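Mannan endo-1,4-beta-mannosidase (Cryptopygus antarcticus, PDB 4OOU) hydrolyses internal beta-1,4-mannosidic linkages in mannans, galactomannans and glucomannans, releasing mainly short manno-oligosaccharides. Local coordinates at residues 40-45 / 341-346; 85-90 / 135-140; 194-199 / 214-219; 275-280 / 303-308; 326-331 / 360-365. All blocks are in the same frame, centred on the assembly; numbering follows the deposited sequence.

Contact 1: 40-45 / 341-346; sequences SGVNFA and WQFNSG
Asn43 and Phe44, on and just after strand 35-43, meet Phe343 and Asn344 through two consecutive backbone hydrogen bonds, the touching backbones running about 60° apart. Phe343 N gives to Asn43 O (2.8 Å) in the carbonyl plane, and Asn344 N gives to Phe44 O (2.9 Å) in a nearly straight bond of 170°. A cis peptide precedes Ala45 and another precedes Gln342, whose type I turn reaches to Ser345. Trp341, a substrate-binding residue, brings the six-membered part of its indole obliquely against Asn43 and Ala45: Asn43 CG lies 3.5 Å from Trp341 CE3, the amide inclined 52° to the ring, and Ala45 CB meets Trp341 CH2 at 3.6 Å. The Asn43 amide is held by its own partners, ND2 by the carbonyls of Thr340 and Gly311 and OD1 by Arg81. On the other flank Phe343 CD1 meets Val42 CG2 at 3.9 Å, while Phe343 CB sits at the edge of the Phe44 ring. The indole also approaches Tyr282 and Glu312, the nucleophile by similarity, which places this contact beside the substrate-binding site. Behind it, Trp68 of helix 58-74 meets both phenylalanines edge-to-face, and helix 353-361 covers Val42 and Phe343.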
# COMPACT_ATOMS: atom_id res chain seq x y z
N SER A 40 -3.46 -11.15 5.80
CA SER A 40 -2.78 -12.23 5.11
C SER A 40 -3.27 -12.33 3.68
O SER A 40 -4.48 -12.41 3.44
CB SER A 40 -3.01 -13.53 5.84
OG SER A 40 -2.16 -14.50 5.28
N GLY A 41 -2.35 -12.37 2.73
CA GLY A 41 -2.72 -12.27 1.35
C GLY A 41 -1.63 -11.88 0.40
O GLY A 41 -0.45 -12.13 0.65
N VAL A 42 -2.03 -11.27 -0.70
CA VAL A 42 -1.13 -11.03 -1.83
C VAL A 42 -1.27 -9.65 -2.45
O VAL A 42 -2.30 -8.95 -2.27
CB VAL A 42 -1.41 -12.03 -2.96
CG1 VAL A 42 -1.58 -13.42 -2.39
CG2 VAL A 42 -2.65 -11.67 -3.74
N ASN A 43 -0.24 -9.29 -3.20
CA ASN A 43 -0.34 -8.24 -4.18
C ASN A 43 -0.78 -8.84 -5.50
O ASN A 43 -0.24 -9.87 -5.90
CB ASN A 43 1.03 -7.64 -4.43
CG ASN A 43 1.49 -6.77 -3.33
OD1 ASN A 43 1.29 -5.56 -3.39
ND2 ASN A 43 2.15 -7.36 -2.33
N PHE A 44 -1.71 -8.19 -6.22
CA PHE A 44 -2.08 -8.70 -7.53
C PHE A 44 -0.91 -8.56 -8.48
O PHE A 44 -0.51 -9.57 -9.11
CB PHE A 44 -3.38 -8.12 -8.10
CG PHE A 44 -4.65 -8.69 -7.48
CD1 PHE A 44 -4.67 -9.94 -6.86
CD2 PHE A 44 -5.85 -7.97 -7.54
CE1 PHE A 44 -5.85 -10.45 -6.30
CE2 PHE A 44 -7.03 -8.49 -7.00
CZ PHE A 44 -7.02 -9.73 -6.37
N ALA A 45 -0.33 -7.37 -8.63
CA ALA A 45 -0.82 -6.06 -8.16
C ALA A 45 -1.60 -5.41 -9.29
O ALA A 45 -2.13 -4.30 -9.14
CB ALA A 45 0.35 -5.16 -7.78
N TRP A 341 4.40 -11.00 -3.37
CA TRP A 341 4.49 -10.35 -4.65
C TRP A 341 4.79 -11.42 -5.73
O TRP A 341 5.74 -12.15 -5.57
CB TRP A 341 5.62 -9.30 -4.63
CG TRP A 341 5.69 -8.56 -5.93
CD1 TRP A 341 6.35 -8.94 -7.04
CD2 TRP A 341 4.99 -7.35 -6.28
NE1 TRP A 341 6.12 -8.06 -8.07
CE2 TRP A 341 5.29 -7.07 -7.62
CE3 TRP A 341 4.15 -6.48 -5.58
CZ2 TRP A 341 4.80 -5.95 -8.28
CZ3 TRP A 341 3.65 -5.37 -6.23
CH2 TRP A 341 3.98 -5.11 -7.57
N GLN A 342 3.99 -11.56 -6.80
CA GLN A 342 2.62 -10.97 -6.93
C GLN A 342 1.82 -11.97 -7.74
O GLN A 342 2.39 -12.86 -8.40
CB GLN A 342 2.65 -9.65 -7.68
CG GLN A 342 2.98 -9.82 -9.16
CD GLN A 342 3.20 -8.53 -9.93
OE1 GLN A 342 4.07 -8.47 -10.81
NE2 GLN A 342 2.40 -7.51 -9.63
N PHE A 343 0.50 -11.83 -7.73
CA PHE A 343 -0.35 -12.93 -8.19
C PHE A 343 -0.25 -13.18 -9.69
O PHE A 343 -0.23 -14.33 -10.14
CB PHE A 343 -1.79 -12.73 -7.76
CG PHE A 343 -2.44 -13.98 -7.26
CD1 PHE A 343 -1.92 -14.64 -6.15
CD2 PHE A 343 -3.56 -14.52 -7.90
CE1 PHE A 343 -2.51 -15.80 -5.68
CE2 PHE A 343 -4.15 -15.69 -7.44
CZ PHE A 343 -3.62 -16.33 -6.33
N ASN A 344 -0.17 -12.12 -10.47
CA ASN A 344 -0.01 -12.30 -11.92
C ASN A 344 1.34 -12.93 -12.36
O ASN A 344 1.55 -13.16 -13.56
CB ASN A 344 -0.21 -10.97 -12.62
CG ASN A 344 0.94 -10.04 -12.40
OD1 ASN A 344 2.08 -10.48 -12.28
ND2 ASN A 344 0.66 -8.74 -12.35
N SER A 345 2.26 -13.13 -11.40
CA SER A 345 3.44 -13.99 -11.53
C SER A 345 4.54 -13.38 -12.38
O SER A 345 5.52 -14.05 -12.71
CB SER A 345 3.07 -15.40 -12.07
OG SER A 345 2.28 -16.13 -11.15
N GLY A 346 4.40 -12.10 -12.70
CA GLY A 346 5.31 -11.45 -13.62
C GLY A 346 6.35 -10.57 -12.98
O GLY A 346 6.08 -9.84 -12.01

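Contact 2: 85-90 / 135-140; sequences HVEGQV and ALQNNS
Glu87 and the run from Leu136 to Asn139 join two loops that follow neighbouring parallel strands of the TIM barrel, 79-86 and 126-133, and illustrate how one acidic residue can tie such loops together. The close-packed part is built on Glu87, which has far more surface buried here than any other residue. Its chain runs extended beyond CG, carrying the carboxylate past the Leu136 carbonyl to the backbone of the facing loop, where Asn138 N gives to Glu87 OE2 at 2.8 Å. The donor comes to the anti side of that oxygen, a little out of the carboxylate plane. The other oxygen, OE1, is bound by the hydroxyl of Tyr49, so both ends of the acid have a partner. Beneath, the Gln137 side chain lies against the Glu87 backbone, with CD 4.2 Å from Glu87 CA. Toward solvent the contact thins out: Leu136 and Asn138 are exposed at its margin, and Leu136 brings little more than CB near Glu87 OE1 (4.0 Å), while its side chain approaches the substrate-binding Trp208. Asn139 occupies the N-cap of helix 140-145, its OD1 bonding weakly to Asn141 N. With CG anti to the backbone N (chi1 176°), its amide extends to the first loop, where Asn139 ND2 gives to Glu87 O at 3.2 Å, the oxygen in the amide plane but the donor 38° above the carbonyl plane.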
# COMPACT_ATOMS: atom_id res chain seq x y z
N HIS A 85 -3.93 4.33 -10.28
CA HIS A 85 -3.43 5.25 -11.30
C HIS A 85 -2.12 4.74 -11.93
O HIS A 85 -1.96 4.74 -13.17
CB HIS A 85 -3.22 6.66 -10.75
CG HIS A 85 -4.40 7.19 -10.02
ND1 HIS A 85 -5.70 6.86 -10.37
CD2 HIS A 85 -4.49 8.03 -8.97
CE1 HIS A 85 -6.53 7.45 -9.53
NE2 HIS A 85 -5.83 8.18 -8.69
N VAL A 86 -1.20 4.27 -11.08
CA VAL A 86 0.11 3.74 -11.53
C VAL A 86 0.95 4.86 -12.15
O VAL A 86 1.53 5.65 -11.40
CB VAL A 86 -0.04 2.50 -12.45
CG1 VAL A 86 1.30 1.84 -12.74
CG2 VAL A 86 -0.98 1.48 -11.81
N GLU A 87 0.99 4.97 -13.47
CA GLU A 87 1.85 5.95 -14.15
C GLU A 87 1.00 6.77 -15.09
O GLU A 87 1.44 7.15 -16.15
CB GLU A 87 3.01 5.25 -14.95
CG GLU A 87 4.10 4.64 -14.09
CD GLU A 87 5.30 4.13 -14.91
OE1 GLU A 87 5.45 2.90 -15.02
OE2 GLU A 87 6.12 4.92 -15.44
N GLY A 88 -0.24 7.03 -14.72
CA GLY A 88 -1.13 7.85 -15.54
C GLY A 88 -1.62 7.24 -16.83
O GLY A 88 -2.15 7.94 -17.68
N GLN A 89 -1.43 5.95 -17.02
CA GLN A 89 -1.72 5.36 -18.31
C GLN A 89 -3.17 5.53 -18.77
O GLN A 89 -3.44 5.66 -19.99
CB GLN A 89 -1.38 3.88 -18.27
CG GLN A 89 0.11 3.63 -18.15
CD GLN A 89 0.53 3.26 -16.76
OE1 GLN A 89 -0.01 3.76 -15.77
NE2 GLN A 89 1.51 2.36 -16.66
N VAL A 90 -4.08 5.49 -17.79
CA VAL A 90 -5.52 5.61 -17.98
C VAL A 90 -6.07 6.63 -16.99
O VAL A 90 -6.87 7.48 -17.38
CB VAL A 90 -6.25 4.28 -17.70
CG1 VAL A 90 -7.76 4.49 -17.55
CG2 VAL A 90 -5.98 3.29 -18.80
N ALA A 135 8.05 3.87 -7.44
CA ALA A 135 9.19 3.04 -7.89
C ALA A 135 9.66 3.52 -9.26
O ALA A 135 10.81 3.87 -9.47
CB ALA A 135 8.81 1.55 -7.93
N LEU A 136 8.70 3.54 -10.19
CA LEU A 136 8.83 4.11 -11.51
C LEU A 136 7.70 5.14 -11.59
O LEU A 136 6.62 4.95 -11.02
CB LEU A 136 8.66 3.01 -12.56
CG LEU A 136 9.88 2.23 -13.13
CD1 LEU A 136 11.10 2.07 -12.21
CD2 LEU A 136 9.42 0.88 -13.70
N GLN A 137 7.96 6.27 -12.24
CA GLN A 137 6.90 7.27 -12.49
C GLN A 137 7.28 8.11 -13.71
O GLN A 137 7.73 9.25 -13.59
CB GLN A 137 6.68 8.15 -11.27
CG GLN A 137 5.50 9.10 -11.38
CD GLN A 137 4.21 8.38 -11.75
OE1 GLN A 137 3.68 7.59 -10.96
NE2 GLN A 137 3.70 8.67 -12.96
N ASN A 138 7.08 7.50 -14.88
CA ASN A 138 7.60 8.01 -16.15
C ASN A 138 6.63 8.94 -16.84
O ASN A 138 6.74 9.15 -18.05
CB ASN A 138 7.92 6.82 -17.05
CG ASN A 138 9.08 5.98 -16.53
OD1 ASN A 138 8.95 4.78 -16.26
ND2 ASN A 138 10.23 6.62 -16.41
N ASN A 139 5.70 9.52 -16.08
CA ASN A 139 4.69 10.40 -16.62
C ASN A 139 4.77 11.81 -16.03
O ASN A 139 4.46 12.02 -14.84
CB ASN A 139 3.30 9.79 -16.43
CG ASN A 139 2.19 10.72 -16.91
OD1 ASN A 139 2.40 11.92 -17.10
ND2 ASN A 139 1.01 10.17 -17.09
N SER A 140 5.15 12.76 -16.91
CA SER A 140 5.34 14.18 -16.61
C SER A 140 4.21 14.79 -15.83
O SER A 140 4.43 15.49 -14.87
CB SER A 140 5.44 14.97 -17.92
OG SER A 140 6.59 14.64 -18.66

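Contact 3: 194-199 / 214-219; sequences SCYDTS and PMKQIL
Tyr196 lies across the first turn of helix 215-232, its ring covered on one face by Lys216, a clear case of an aliphatic lysine stem packing on an aromatic ring. Lys216 CB stands 4.1 Å from the Tyr196 ring centroid and just 7° off the normal, a CH-pi contact almost over the centre. The lysine leaves the helix with CG anti to the backbone N (chi1 178°) and stays extended, which draws CG and CD across the same ring; Lys216 CD is 4.1 Å from Tyr196 CE2. Leu219 reaches the ring differently, with CD1 in the ring plane at the edge, 3.9 Å from Tyr196 CE1. That methyl also meets the backbone of the loop, Leu219 CD1 lying 3.5 Å from Cys195 O, and Met215 CG approaches the same carbonyl oxygen at 3.4 Å. Thr198 CG2 completes this shell by resting on Met215 CB at 4.1 Å. Farther out, the loop is fixed on several sides. Cys195 is in disulfide linkage with Cys262, Thr198 OG1 bonds to Gly189 N, and Asp197 OD1 accepts from Ser199 N in an Asx turn and also from Ser199 OG. Pro214 stands at the N-cap of the helix on which the loop rests. Helix 260-267, which carries Cys262, packs alongside through Leu263 and Ala266, so the loop after strand 179-180 is fastened to two helices, 215-232 and 260-267.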
# COMPACT_ATOMS: atom_id res chain seq x y z
N SER A 194 15.98 16.46 9.54
CA SER A 194 16.34 15.07 9.25
C SER A 194 15.20 14.20 8.68
O SER A 194 15.48 13.12 8.15
CB SER A 194 16.95 14.42 10.49
OG SER A 194 15.94 14.15 11.44
N CYS A 195 13.95 14.67 8.81
CA CYS A 195 12.89 14.27 7.89
C CYS A 195 13.22 14.38 6.39
O CYS A 195 12.61 13.64 5.60
CB CYS A 195 11.63 15.12 8.06
SG CYS A 195 10.84 14.99 9.66
N TYR A 196 14.10 15.31 6.00
CA TYR A 196 14.46 15.50 4.58
C TYR A 196 15.88 14.98 4.23
O TYR A 196 16.17 14.74 3.07
CB TYR A 196 14.27 16.97 4.15
CG TYR A 196 12.93 17.61 4.54
CD1 TYR A 196 11.75 16.85 4.56
CD2 TYR A 196 12.85 18.96 4.92
CE1 TYR A 196 10.53 17.43 4.94
CE2 TYR A 196 11.63 19.55 5.29
CZ TYR A 196 10.47 18.77 5.30
OH TYR A 196 9.24 19.31 5.66
N ASP A 197 16.76 14.78 5.22
CA ASP A 197 18.13 14.35 4.90
C ASP A 197 18.13 12.89 4.45
O ASP A 197 17.68 12.04 5.20
CB ASP A 197 19.06 14.51 6.10
CG ASP A 197 20.52 14.17 5.78
OD1 ASP A 197 20.86 12.97 5.62
OD2 ASP A 197 21.33 15.11 5.69
N THR A 198 18.65 12.61 3.26
CA THR A 198 18.61 11.26 2.71
C THR A 198 19.98 10.88 2.13
O THR A 198 20.12 10.11 1.15
CB THR A 198 17.49 11.12 1.63
OG1 THR A 198 17.69 12.03 0.53
CG2 THR A 198 16.10 11.40 2.23
N SER A 199 21.01 11.42 2.77
CA SER A 199 22.36 11.34 2.24
C SER A 199 22.92 9.94 2.33
O SER A 199 23.90 9.63 1.65
CB SER A 199 23.29 12.34 2.96
OG SER A 199 23.09 12.35 4.35
N PRO A 214 12.84 15.56 -4.30
CA PRO A 214 13.41 15.58 -2.97
C PRO A 214 12.39 15.14 -1.91
O PRO A 214 11.16 15.37 -2.05
CB PRO A 214 13.79 17.05 -2.78
CG PRO A 214 13.79 17.64 -4.15
CD PRO A 214 12.71 16.91 -4.85
N MET A 215 12.89 14.50 -0.86
CA MET A 215 12.03 14.02 0.19
C MET A 215 11.00 15.06 0.55
O MET A 215 9.84 14.72 0.81
CB MET A 215 12.82 13.67 1.43
CG MET A 215 12.04 12.81 2.40
SD MET A 215 11.99 11.12 1.83
CE MET A 215 10.23 10.89 2.00
N LYS A 216 11.39 16.33 0.58
CA LYS A 216 10.45 17.36 0.95
C LYS A 216 9.21 17.33 0.05
O LYS A 216 8.09 17.40 0.55
CB LYS A 216 11.06 18.76 0.95
CG LYS A 216 10.01 19.82 1.32
CD LYS A 216 10.56 21.19 1.69
CE LYS A 216 9.44 21.98 2.34
NZ LYS A 216 9.83 23.39 2.59
N GLN A 217 9.40 17.26 -1.26
CA GLN A 217 8.24 17.25 -2.16
C GLN A 217 7.48 15.95 -2.03
O GLN A 217 6.24 15.97 -1.92
CB GLN A 217 8.64 17.48 -3.61
CG GLN A 217 9.32 18.83 -3.83
CD GLN A 217 8.49 19.98 -3.31
OE1 GLN A 217 7.35 20.19 -3.75
NE2 GLN A 217 9.04 20.72 -2.35
N ILE A 218 8.20 14.83 -1.98
CA ILE A 218 7.54 13.55 -1.69
C ILE A 218 6.58 13.65 -0.51
O ILE A 218 5.40 13.33 -0.64
CB ILE A 218 8.52 12.38 -1.40
CG1 ILE A 218 9.29 11.99 -2.68
CG2 ILE A 218 7.74 11.20 -0.83
CD1 ILE A 218 10.36 10.95 -2.49
N LEU A 219 7.10 14.10 0.64
CA LEU A 219 6.33 14.14 1.90
C LEU A 219 5.22 15.16 1.89
O LEU A 219 4.18 14.91 2.50
CB LEU A 219 7.26 14.44 3.10
CG LEU A 219 8.28 13.35 3.43
CD1 LEU A 219 9.24 13.82 4.50
CD2 LEU A 219 7.57 12.07 3.84

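Contact 4: 275-280 / 303-308; sequences NFYQMH and VNDKPL
Tyr277 and Lys306 both set CG anti to the carbonyl carbon (chi1 -60° and -59°), which puts each group beside its own backbone N; the two side chains meet at about a right angle, the lysine stem over the phenol ring. Lys306 CD lies 3.8 Å from the Tyr277 ring centroid in a CH-pi contact, 27° from the normal and displaced toward the rim. A bend at the last torsion then turns NZ to a salt bridge with Asp260 and a hydrogen bond to the Ile274 carbonyl. Val303 CG2 covers the opposite face, though it is modelled too close for its exact position to be trusted. At the ring edge Tyr277 OH gives to Asp305 OD2 (3.0 Å) on the syn side of the carboxylate. The backbones are joined by Tyr277 N giving to Pro307 O at 3.0 Å, the start of a parallel pairing in which Tyr277 stands beside Leu308. Leu308 CD1 packs against Tyr277 CB at 3.6 Å and reaches on to Met279, while Phe276 CB rests on Pro307 CB at 3.8 Å. Two successive parallel strands side by side are characteristic of the TIM barrel; here 308-313 carries Glu312, the probable nucleophile, and His280 on 277-281 bonds to Glu181, the probable acid/base.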
# COMPACT_ATOMS: atom_id res chain seq x y z
N ASN A 275 -1.83 5.93 8.66
CA ASN A 275 -2.40 5.26 9.81
C ASN A 275 -1.69 3.97 10.15
O ASN A 275 -1.84 3.48 11.27
CB ASN A 275 -3.86 5.01 9.51
CG ASN A 275 -4.57 6.30 9.22
OD1 ASN A 275 -5.00 6.57 8.09
ND2 ASN A 275 -4.61 7.16 10.23
N PHE A 276 -0.93 3.44 9.18
CA PHE A 276 -0.11 2.25 9.33
C PHE A 276 1.13 2.31 8.43
O PHE A 276 1.07 2.75 7.28
CB PHE A 276 -0.92 0.95 9.17
CG PHE A 276 -1.37 0.60 7.75
CD1 PHE A 276 -0.51 -0.02 6.85
CD2 PHE A 276 -2.68 0.78 7.36
CE1 PHE A 276 -0.94 -0.38 5.57
CE2 PHE A 276 -3.11 0.42 6.09
CZ PHE A 276 -2.24 -0.16 5.20
N TYR A 277 2.26 1.89 8.99
CA TYR A 277 3.51 1.79 8.25
C TYR A 277 3.51 0.53 7.40
O TYR A 277 2.66 -0.37 7.54
CB TYR A 277 4.66 1.74 9.24
CG TYR A 277 4.77 2.95 10.15
CD1 TYR A 277 5.25 4.18 9.68
CD2 TYR A 277 4.47 2.86 11.49
CE1 TYR A 277 5.37 5.27 10.52
CE2 TYR A 277 4.61 3.95 12.34
CZ TYR A 277 5.04 5.15 11.85
OH TYR A 277 5.16 6.20 12.74
N GLN A 278 4.48 0.46 6.51
CA GLN A 278 4.53 -0.63 5.55
C GLN A 278 5.91 -0.70 4.97
O GLN A 278 6.37 0.24 4.30
CB GLN A 278 3.53 -0.40 4.44
CG GLN A 278 3.22 -1.61 3.55
CD GLN A 278 2.60 -1.23 2.21
OE1 GLN A 278 3.01 -1.77 1.16
NE2 GLN A 278 1.64 -0.29 2.23
N MET A 279 6.58 -1.81 5.22
CA MET A 279 7.86 -2.06 4.58
C MET A 279 7.69 -3.17 3.55
O MET A 279 6.79 -4.00 3.65
CB MET A 279 8.89 -2.44 5.63
CG MET A 279 9.13 -1.36 6.68
SD MET A 279 9.88 -2.01 8.19
CE MET A 279 10.02 -0.51 9.15
N HIS A 280 8.51 -3.12 2.51
CA HIS A 280 8.61 -4.21 1.55
C HIS A 280 9.95 -4.86 1.74
O HIS A 280 10.84 -4.19 2.14
CB HIS A 280 8.59 -3.67 0.13
CG HIS A 280 7.34 -2.95 -0.22
ND1 HIS A 280 7.24 -2.16 -1.34
CD2 HIS A 280 6.15 -2.88 0.40
CE1 HIS A 280 6.03 -1.66 -1.41
NE2 HIS A 280 5.35 -2.07 -0.36
N VAL A 303 8.04 1.12 16.57
CA VAL A 303 7.09 1.86 15.73
C VAL A 303 5.62 1.47 16.09
O VAL A 303 4.70 1.48 15.26
CB VAL A 303 7.51 1.61 14.28
CG1 VAL A 303 6.78 0.42 13.65
CG2 VAL A 303 7.37 2.87 13.48
N ASN A 304 5.43 1.22 17.38
CA ASN A 304 4.29 0.54 17.93
C ASN A 304 3.08 1.46 18.07
O ASN A 304 2.00 0.97 18.36
CB ASN A 304 4.64 -0.08 19.29
CG ASN A 304 5.98 -0.86 19.30
OD1 ASN A 304 6.63 -1.15 18.27
ND2 ASN A 304 6.40 -1.19 20.49
N ASP A 305 3.27 2.77 17.88
CA ASP A 305 2.17 3.76 17.70
C ASP A 305 1.19 3.37 16.56
O ASP A 305 -0.02 3.71 16.60
CB ASP A 305 2.73 5.21 17.45
CG ASP A 305 4.00 5.23 16.55
OD1 ASP A 305 4.89 4.41 16.84
OD2 ASP A 305 4.11 6.04 15.58
N LYS A 306 1.71 2.68 15.54
CA LYS A 306 0.90 2.31 14.35
C LYS A 306 1.17 0.88 14.01
O LYS A 306 2.26 0.39 14.29
CB LYS A 306 1.26 3.16 13.13
CG LYS A 306 1.10 4.67 13.29
CD LYS A 306 1.50 5.38 12.01
CE LYS A 306 1.67 6.87 12.20
NZ LYS A 306 0.35 7.50 12.55
N PRO A 307 0.20 0.20 13.37
CA PRO A 307 0.42 -1.13 12.81
C PRO A 307 1.52 -1.07 11.75
O PRO A 307 1.75 -0.01 11.19
CB PRO A 307 -0.91 -1.47 12.16
CG PRO A 307 -1.91 -0.50 12.69
CD PRO A 307 -1.12 0.72 13.01
N LEU A 308 2.21 -2.19 11.54
CA LEU A 308 3.25 -2.35 10.51
C LEU A 308 2.96 -3.60 9.64
O LEU A 308 2.72 -4.70 10.15
CB LEU A 308 4.62 -2.49 11.16
CG LEU A 308 5.76 -2.79 10.21
CD1 LEU A 308 5.93 -1.68 9.22
CD2 LEU A 308 7.04 -2.92 11.03

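Contact 5: 326-331 / 360-365; sequences LYKYAY and MQALKG
Leu363 and Tyr327 bury the most surface where helix 323-332 meets the end of helix 353-361, two neighbours in the outer helical layer of the TIM barrel. The packing is almost wholly apolar and shows how a single branched side chain can serve two turns of a facing helix. Leu363 sends its methyls to two aromatic residues one helical turn apart: CD1 lies 4.0 Å from Tyr327 CD1, and CD2 lies 4.0 Å from Tyr331 CB. Neither methyl is centred on a ring; each approaches obliquely, near the root of its tyrosine. The leucine is presented by a type I turn from Gln361 to Lys364, and Lys328 adds its aliphatic stem, with CG 4.2 Å from Leu363 CD2. Ala362, just before it, touches Tyr327 CB through its own CB at 4.3 Å. Tyr327 meets Met360 along the other part of its ring. Here the backbone of Met360 does the covering: its CA stands 4.3 Å from the Tyr327 ring centroid, 12° off the normal, and its N lies over the same ring toward the rim. Leu363 and Met360 also face strand 35-43, Leu363 against Phe38 and Ser40, Met360 against Val42. The tyrosine hydroxyl ends at that strand too, bonded to the carbonyl of Gly41, while Met360 CG sits 3.5 Å from Tyr327 OH.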
# COMPACT_ATOMS: atom_id res chain seq x y z
N LEU A 326 7.51 -18.10 6.34
CA LEU A 326 7.49 -16.66 6.13
C LEU A 326 6.16 -16.07 6.63
O LEU A 326 6.16 -15.15 7.44
CB LEU A 326 7.72 -16.35 4.63
CG LEU A 326 9.12 -15.90 4.18
CD1 LEU A 326 10.15 -16.12 5.28
CD2 LEU A 326 9.62 -16.51 2.88
N TYR A 327 5.05 -16.61 6.16
CA TYR A 327 3.75 -16.16 6.62
C TYR A 327 3.70 -16.27 8.14
O TYR A 327 3.33 -15.30 8.84
CB TYR A 327 2.60 -16.95 5.98
CG TYR A 327 2.10 -16.37 4.66
CD1 TYR A 327 1.19 -15.33 4.66
CD2 TYR A 327 2.52 -16.88 3.43
CE1 TYR A 327 0.72 -14.78 3.49
CE2 TYR A 327 2.06 -16.32 2.25
CZ TYR A 327 1.16 -15.27 2.29
OH TYR A 327 0.65 -14.69 1.15
N LYS A 328 4.10 -17.44 8.63
CA LYS A 328 4.14 -17.74 10.06
C LYS A 328 5.12 -16.86 10.86
O LYS A 328 4.82 -16.50 11.99
CB LYS A 328 4.41 -19.23 10.32
CG LYS A 328 3.12 -20.02 10.57
CD LYS A 328 3.37 -21.50 10.83
CE LYS A 328 3.84 -22.21 9.57
NZ LYS A 328 3.62 -23.67 9.66
N TYR A 329 6.25 -16.52 10.26
CA TYR A 329 7.22 -15.67 10.93
C TYR A 329 6.60 -14.31 11.17
O TYR A 329 6.63 -13.80 12.27
CB TYR A 329 8.52 -15.54 10.10
CG TYR A 329 9.62 -14.72 10.78
CD1 TYR A 329 9.52 -13.34 10.91
CD2 TYR A 329 10.75 -15.34 11.32
CE1 TYR A 329 10.53 -12.59 11.53
CE2 TYR A 329 11.75 -14.61 11.93
CZ TYR A 329 11.65 -13.23 12.05
OH TYR A 329 12.65 -12.51 12.68
N ALA A 330 6.00 -13.74 10.15
CA ALA A 330 5.37 -12.45 10.24
C ALA A 330 4.25 -12.41 11.29
O ALA A 330 4.15 -11.46 12.08
CB ALA A 330 4.83 -12.05 8.88
N TYR A 331 3.43 -13.46 11.33
CA TYR A 331 2.35 -13.57 12.30
C TYR A 331 2.85 -13.72 13.74
O TYR A 331 2.24 -13.20 14.70
CB TYR A 331 1.47 -14.77 11.93
CG TYR A 331 0.22 -14.94 12.76
CD1 TYR A 331 -1.00 -14.47 12.33
CD2 TYR A 331 0.27 -15.58 13.99
CE1 TYR A 331 -2.15 -14.63 13.11
CE2 TYR A 331 -0.86 -15.75 14.78
CZ TYR A 331 -2.08 -15.28 14.34
OH TYR A 331 -3.21 -15.47 15.13
N MET A 360 -0.68 -18.73 1.90
CA MET A 360 -1.82 -18.24 2.69
C MET A 360 -2.45 -19.35 3.55
O MET A 360 -2.93 -19.08 4.66
CB MET A 360 -2.89 -17.58 1.80
CG MET A 360 -2.56 -16.14 1.40
SD MET A 360 -3.64 -15.44 0.16
CE MET A 360 -3.11 -16.39 -1.26
N GLN A 361 -2.44 -20.59 3.03
CA GLN A 361 -2.99 -21.73 3.76
C GLN A 361 -2.32 -21.85 5.12
O GLN A 361 -2.93 -22.31 6.09
CB GLN A 361 -2.80 -23.05 3.00
CG GLN A 361 -3.84 -23.36 1.93
CD GLN A 361 -3.41 -24.48 0.98
OE1 GLN A 361 -2.80 -25.47 1.39
NE2 GLN A 361 -3.70 -24.30 -0.32
N ALA A 362 -1.06 -21.44 5.21
CA ALA A 362 -0.36 -21.56 6.47
C ALA A 362 -1.14 -20.85 7.57
O ALA A 362 -1.01 -21.21 8.74
CB ALA A 362 1.05 -20.99 6.38
N LEU A 363 -1.92 -19.84 7.24
CA LEU A 363 -2.67 -19.17 8.31
C LEU A 363 -4.20 -19.41 8.29
O LEU A 363 -4.91 -18.77 9.05
CB LEU A 363 -2.32 -17.68 8.36
CG LEU A 363 -0.83 -17.32 8.52
CD1 LEU A 363 -0.59 -15.85 8.22
CD2 LEU A 363 -0.31 -17.67 9.92
N LYS A 364 -4.69 -20.34 7.47
CA LYS A 364 -6.13 -20.57 7.34
C LYS A 364 -6.89 -20.44 8.68
O LYS A 364 -7.71 -19.54 8.84
CB LYS A 364 -6.41 -21.93 6.69
CG LYS A 364 -7.49 -21.92 5.60
CD LYS A 364 -7.46 -23.25 4.83
CE LYS A 364 -8.09 -23.17 3.45
NZ LYS A 364 -9.57 -22.97 3.51
N GLY A 365 -6.61 -21.28 9.67
CA GLY A 365 -7.45 -21.24 10.88
C GLY A 365 -7.46 -19.93 11.68
O GLY A 365 -8.51 -19.50 12.19

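Overall arrangement
The five contacts sample one TIM barrel at different depths. Contacts 1, 2 and 4 reach the same sheet; strands 35-43 and 79-86 are neighbours there, and the centres of contacts 1 and 2 lie about 20 Å apart. Contact 1 spans most of the chain, with contacts 2, 3 and 4 following in order within its span. Contact 5 crosses it in sequence, and the two share strand 35-43, their centres about 16 Å apart. Contacts 3 and 5 both lie about 20 Å from the chain's centre, on opposite sides of it, with about 35 Å between their centres. Contact 1 joins an early strand to the loop after the late strand 337-340, while contacts 1 and 4 both approach the catalytic centre.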